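Local structure of 5,10-methylenetetrahydromethanopterin reductase (Methanopyrus kandleri, 1EZW) at residues C231-K236 and I328-E333; K240-T245 and S299-P304. The protein catalyses the reversible reduction of methylenetetrahydromethanopterin to methyltetrahydromethanopterin with reduced coenzyme F420, a step of methanogenesis from carbon dioxide. All coordinates share one frame; numbering follows the deposited sequence.

Contact 1. Residues C231-K236 and I328-E333; sequences CFSIDK and IGPDKE
Ser233 and Ile328 are joined by a single beta bridge, where the short strand 232-234 meets the loop before helix 332-342 and two backbone hydrogen bonds link the segments. Ile234 N donates to Ile328 O over 3.2 Å, lying 32° out of that carbonyl's plane, while the bond from Ile328 N to Phe232 O, at 2.7 Å, is weak because it is bent to 123° at the hydrogen. Ile328 O also receives a CA-H...O contact from Ser233 CA, 3.4 Å away. With CG anti to the backbone N (chi1 -168°), the Phe232 ring turns its edge, not a face, to this same oxygen, which lies in the ring plane 3.7 Å from CD2. Gly329, with no CB, leaves room for Ile234 O, which lies 3.8 Å from its CA. Ser233 OG rests 3.7 Å from Gly329 CA, but its polar partner is Ala241 O. The ring of Pro330, which has no N-H to offer, crosses Asp235 at a slant, with Asp235 OD2 3.7 Å from both CG and CD of the proline. A water then bridges the segments, donating to Asp235 OD2 and accepting from Asp331 N, while Asp235 OD1 takes Asp237 N. Asp331 serves as N-cap of helix 332-342, its OD2 accepting from Lys334 N. Phe232 and Ile234 also pack on Val339 of that helix. An isolated beta bridge beside strand 232-234 thus leads into an N-capped helix, at the edge of a small two-stranded parallel sheet that accompanies the TIM barrel of this luciferase-like family.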
loop_
_atom_site.group_PDB
_atom_site.type_symbol
_atom_site.label_atom_id
_atom_site.label_comp_id
_atom_site.label_asym_id
_atom_site.label_seq_id
_atom_site.Cartn_x
_atom_site.Cartn_y
_atom_site.Cartn_z
ATOM N N CYS A 231 -15.446 13.588 -23.098
ATOM C CA CYS A 231 -16.401 13.954 -22.061
ATOM C C CYS A 231 -17.289 12.711 -22.239
ATOM O O CYS A 231 -17.857 12.484 -23.326
ATOM C CB CYS A 231 -17.167 15.215 -22.420
ATOM S SG CYS A 231 -18.586 15.437 -21.368
ATOM N N PHE A 232 -17.434 11.892 -21.197
ATOM C CA PHE A 232 -18.135 10.627 -21.381
ATOM C C PHE A 232 -19.197 10.444 -20.324
ATOM O O PHE A 232 -18.959 10.764 -19.145
ATOM C CB PHE A 232 -17.074 9.516 -21.256
ATOM C CG PHE A 232 -17.515 8.165 -21.673
ATOM C CD1 PHE A 232 -17.136 7.660 -22.913
ATOM C CD2 PHE A 232 -18.197 7.342 -20.789
ATOM C CE1 PHE A 232 -17.423 6.334 -23.265
ATOM C CE2 PHE A 232 -18.496 6.015 -21.130
ATOM C CZ PHE A 232 -18.111 5.513 -22.352
ATOM N N SER A 233 -20.365 9.935 -20.720
ATOM C CA SER A 233 -21.406 9.709 -19.709
ATOM C C SER A 233 -22.282 8.534 -20.092
ATOM O O SER A 233 -22.963 8.569 -21.131
ATOM C CB SER A 233 -22.255 10.963 -19.498
ATOM O OG SER A 233 -23.055 10.822 -18.306
ATOM N N ILE A 234 -22.273 7.497 -19.260
ATOM C CA ILE A 234 -23.037 6.305 -19.555
ATOM C C ILE A 234 -23.908 5.886 -18.372
ATOM O O ILE A 234 -23.494 5.960 -17.212
ATOM C CB ILE A 234 -22.090 5.157 -19.988
ATOM C CG1 ILE A 234 -22.886 4.014 -20.628
ATOM C CG2 ILE A 234 -21.249 4.659 -18.747
ATOM C CD1 ILE A 234 -22.034 2.857 -21.124
ATOM N N ASP A 235 -25.131 5.453 -18.686
ATOM C CA ASP A 235 -26.075 5.020 -17.652
ATOM C C ASP A 235 -27.112 4.150 -18.353
ATOM O O ASP A 235 -27.322 4.301 -19.558
ATOM C CB ASP A 235 -26.735 6.260 -17.036
ATOM C CG ASP A 235 -27.557 5.942 -15.784
ATOM O OD1 ASP A 235 -28.672 5.374 -15.902
ATOM O OD2 ASP A 235 -27.061 6.271 -14.672
ATOM N N LYS A 236 -27.737 3.225 -17.636
ATOM C CA LYS A 236 -28.759 2.400 -18.279
ATOM C C LYS A 236 -29.936 3.300 -18.692
ATOM O O LYS A 236 -30.716 2.940 -19.564
ATOM C CB LYS A 236 -29.219 1.283 -17.332
ATOM C CG LYS A 236 -29.732 1.791 -16.004
ATOM C CD LYS A 236 -30.034 0.633 -15.037
ATOM C CE LYS A 236 -30.701 1.141 -13.761
ATOM N NZ LYS A 236 -29.870 2.201 -13.114
ATOM N N ILE A 328 -17.981 10.781 -16.638
ATOM C CA ILE A 328 -17.888 9.328 -16.667
ATOM C C ILE A 328 -19.300 8.740 -16.632
ATOM O O ILE A 328 -19.657 7.875 -17.445
ATOM C CB ILE A 328 -16.957 8.766 -15.523
ATOM C CG1 ILE A 328 -15.533 9.286 -15.786
ATOM C CG2 ILE A 328 -16.949 7.213 -15.557
ATOM C CD1 ILE A 328 -14.496 8.762 -14.842
ATOM N N GLY A 329 -20.116 9.229 -15.702
ATOM C CA GLY A 329 -21.495 8.785 -15.612
ATOM C C GLY A 329 -22.070 9.389 -14.346
ATOM O O GLY A 329 -21.333 9.957 -13.535
ATOM N N PRO A 330 -23.391 9.331 -14.173
ATOM C CA PRO A 330 -24.041 9.876 -12.980
ATOM C C PRO A 330 -23.380 9.331 -11.691
ATOM O O PRO A 330 -23.207 10.066 -10.728
ATOM C CB PRO A 330 -25.486 9.426 -13.177
ATOM C CG PRO A 330 -25.630 9.651 -14.725
ATOM C CD PRO A 330 -24.394 8.831 -15.135
ATOM N N ASP A 331 -23.027 8.038 -11.705
ATOM C CA ASP A 331 -22.347 7.339 -10.586
ATOM C C ASP A 331 -21.082 6.823 -11.285
ATOM O O ASP A 331 -21.194 5.933 -12.134
ATOM C CB ASP A 331 -23.217 6.163 -10.114
ATOM C CG ASP A 331 -22.573 5.322 -9.000
ATOM O OD1 ASP A 331 -23.301 4.944 -8.040
ATOM O OD2 ASP A 331 -21.377 4.986 -9.072
ATOM N N LYS A 332 -19.922 7.393 -10.954
ATOM C CA LYS A 332 -18.656 7.004 -11.626
ATOM C C LYS A 332 -18.349 5.524 -11.558
ATOM O O LYS A 332 -17.972 4.915 -12.563
ATOM C CB LYS A 332 -17.432 7.798 -11.087
ATOM C CG LYS A 332 -17.429 9.315 -11.435
ATOM C CD LYS A 332 -16.085 9.966 -11.082
ATOM C CE LYS A 332 -15.843 11.271 -11.845
ATOM N NZ LYS A 332 -16.906 12.289 -11.622
ATOM N N GLU A 333 -18.454 4.928 -10.365
ATOM C CA GLU A 333 -18.162 3.505 -10.256
ATOM C C GLU A 333 -19.132 2.629 -11.060
ATOM O O GLU A 333 -18.707 1.711 -11.777
ATOM C CB GLU A 333 -18.124 3.093 -8.767
ATOM C CG GLU A 333 -17.999 1.603 -8.547
ATOM C CD GLU A 333 -17.679 1.289 -7.094
ATOM O OE1 GLU A 333 -17.932 0.143 -6.678
ATOM O OE2 GLU A 333 -17.192 2.210 -6.399
HETATM O O HOH W 1 -24.422 5.882 -13.609
#

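Contact 2. Residues K240-T245 and S299-P304; sequences KAIEAT and SIAGDP
Helix 238-254 packs on one face of a small parallel sheet, an alpha/beta layer in which it runs roughly antiparallel to strand 300-302, whose partner in the sheet is strand 232-234. The axes of 240-245 and 300-302 come within 6.4 Å, with their directions 141° apart, and no hydrogen bond crosses between the segments. Such a close approach calls for small residues. Ala241 points its methyl at the bare backbone of Gly302, with CB 3.5 Å from Gly302 O and 3.7 Å from Gly302 N. The backbone of Gly302 has a conformation that glycine, having no CB, takes easily. One turn along the helix, Thr245 brings its methyl to Ala301: Thr245 CG2 and Ala301 CB are 3.5 Å apart, tighter than usual for two carbons. The threonine is oriented by its hydroxyl. OG1 stands between the backbone N and the carbonyl carbon (chi1 68°) and donates to Ile242 O over 2.7 Å, in the carbonyl plane. Ile242 O also accepts from Thr245 N, and the hydroxyl's turn back to the helix leaves CG2 to face the strand. The same methyl lies 3.9 Å from Ser299 OG, which has its polar partner in Ile295 O of helix 292-298. Ile242 CG1 lies 4.3 Å from Ala301 CB, a looser apolar contact. Beyond the strand, Asp303 is the N-cap of helix 304-316, capping a backbone N there; its OD2 also bonds Thr306 OG1, and Asp303 N donates to Glu238 OE2. While Ala301 points to helix 238-254, Ile300 points away from it and packs on Val307, Lys310 and Leu314, so that strand 300-302 lies between helices 238-254 and 304-316.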
loop_
_atom_site.group_PDB
_atom_site.type_symbol
_atom_site.label_atom_id
_atom_site.label_comp_id
_atom_site.label_asym_id
_atom_site.label_seq_id
_atom_site.Cartn_x
_atom_site.Cartn_y
_atom_site.Cartn_z
ATOM N N LYS A 240 -30.614 10.198 -18.113
ATOM C CA LYS A 240 -29.791 10.513 -16.951
ATOM C C LYS A 240 -28.322 10.681 -17.383
ATOM O O LYS A 240 -27.631 11.593 -16.925
ATOM C CB LYS A 240 -29.930 9.404 -15.904
ATOM C CG LYS A 240 -31.185 9.529 -15.030
ATOM C CD LYS A 240 -31.231 8.468 -13.916
ATOM C CE LYS A 240 -29.914 8.397 -13.113
ATOM N NZ LYS A 240 -29.380 9.702 -12.571
ATOM N N ALA A 241 -27.863 9.815 -18.281
ATOM C CA ALA A 241 -26.480 9.919 -18.773
ATOM C C ALA A 241 -26.285 11.275 -19.457
ATOM O O ALA A 241 -25.338 12.008 -19.172
ATOM C CB ALA A 241 -26.182 8.784 -19.762
ATOM N N ILE A 242 -27.212 11.635 -20.350
ATOM C CA ILE A 242 -27.093 12.894 -21.072
ATOM C C ILE A 242 -27.097 14.106 -20.150
ATOM O O ILE A 242 -26.339 15.053 -20.328
ATOM C CB ILE A 242 -28.238 13.035 -22.118
ATOM C CG1 ILE A 242 -28.065 11.969 -23.207
ATOM C CG2 ILE A 242 -28.281 14.475 -22.666
ATOM C CD1 ILE A 242 -29.312 11.715 -24.061
ATOM N N GLU A 243 -27.961 14.070 -19.145
ATOM C CA GLU A 243 -28.064 15.183 -18.227
ATOM C C GLU A 243 -26.747 15.437 -17.506
ATOM O O GLU A 243 -26.351 16.586 -17.298
ATOM C CB GLU A 243 -29.166 14.897 -17.202
ATOM C CG GLU A 243 -29.491 16.088 -16.299
ATOM C CD GLU A 243 -29.950 17.291 -17.095
ATOM O OE1 GLU A 243 -30.748 17.092 -18.040
ATOM O OE2 GLU A 243 -29.529 18.427 -16.771
ATOM N N ALA A 244 -26.071 14.359 -17.117
ATOM C CA ALA A 244 -24.804 14.463 -16.392
ATOM C C ALA A 244 -23.707 15.166 -17.186
ATOM O O ALA A 244 -22.761 15.721 -16.620
ATOM C CB ALA A 244 -24.351 13.064 -15.967
ATOM N N THR A 245 -23.812 15.151 -18.512
ATOM C CA THR A 245 -22.793 15.802 -19.312
ATOM C C THR A 245 -22.897 17.322 -19.361
ATOM O O THR A 245 -21.899 17.993 -19.586
ATOM C CB THR A 245 -22.818 15.383 -20.813
ATOM O OG1 THR A 245 -24.010 15.894 -21.415
ATOM C CG2 THR A 245 -22.794 13.895 -20.987
ATOM N N SER A 299 -19.412 15.273 -26.465
ATOM C CA SER A 299 -19.427 14.200 -25.468
ATOM C C SER A 299 -19.886 12.927 -26.144
ATOM O O SER A 299 -20.400 12.949 -27.294
ATOM C CB SER A 299 -20.405 14.515 -24.324
ATOM O OG SER A 299 -21.768 14.271 -24.700
ATOM N N ILE A 300 -19.660 11.820 -25.448
ATOM C CA ILE A 300 -20.146 10.515 -25.860
ATOM C C ILE A 300 -21.075 10.233 -24.689
ATOM O O ILE A 300 -20.630 9.927 -23.572
ATOM C CB ILE A 300 -19.047 9.458 -25.919
ATOM C CG1 ILE A 300 -18.090 9.753 -27.069
ATOM C CG2 ILE A 300 -19.649 8.080 -26.149
ATOM C CD1 ILE A 300 -16.952 8.756 -27.097
ATOM N N ALA A 301 -22.378 10.352 -24.925
ATOM C CA ALA A 301 -23.336 10.144 -23.848
ATOM C C ALA A 301 -24.573 9.315 -24.200
ATOM O O ALA A 301 -25.103 9.401 -25.318
ATOM C CB ALA A 301 -23.777 11.511 -23.294
ATOM N N GLY A 302 -25.042 8.522 -23.238
ATOM C CA GLY A 302 -26.240 7.720 -23.469
ATOM C C GLY A 302 -26.210 6.357 -22.832
ATOM O O GLY A 302 -25.395 6.135 -21.934
ATOM N N ASP A 303 -27.091 5.447 -23.257
ATOM C CA ASP A 303 -27.079 4.098 -22.703
ATOM C C ASP A 303 -26.020 3.310 -23.443
ATOM O O ASP A 303 -25.428 3.812 -24.406
ATOM C CB ASP A 303 -28.489 3.432 -22.734
ATOM C CG ASP A 303 -29.114 3.362 -24.132
ATOM O OD1 ASP A 303 -30.365 3.241 -24.192
ATOM O OD2 ASP A 303 -28.411 3.390 -25.151
ATOM N N PRO A 304 -25.717 2.089 -22.992
ATOM C CA PRO A 304 -24.697 1.284 -23.656
ATOM C C PRO A 304 -24.853 1.156 -25.171
ATOM O O PRO A 304 -23.871 1.184 -25.913
ATOM C CB PRO A 304 -24.782 -0.045 -22.908
ATOM C CG PRO A 304 -25.119 0.410 -21.542
ATOM C CD PRO A 304 -26.238 1.371 -21.818
#

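The centres of contacts 1 and 2 lie 7 Å apart, and the two share the sheet formed by strands 232-234 and 300-302. Cys231 O and Ile300 N, 2.9 Å apart, probably form one of the hydrogen bonds that join these strands. Helix 238-254 follows strand 232-234 directly in the chain and folds back over it: Ser233 OG reaches Ala241 O at 2.7 Å, a probable hydrogen bond, and Ser233 CB packs 3.3 Å from Thr245 CG2. Ser233, a residue of contact 1, thus touches the helix of contact 2. Along the sequence, 240-245 and 299-304 both fall between 231-236 and 328-333. Neither contact includes Thr56 or Ser57, the residues of the magnesium site.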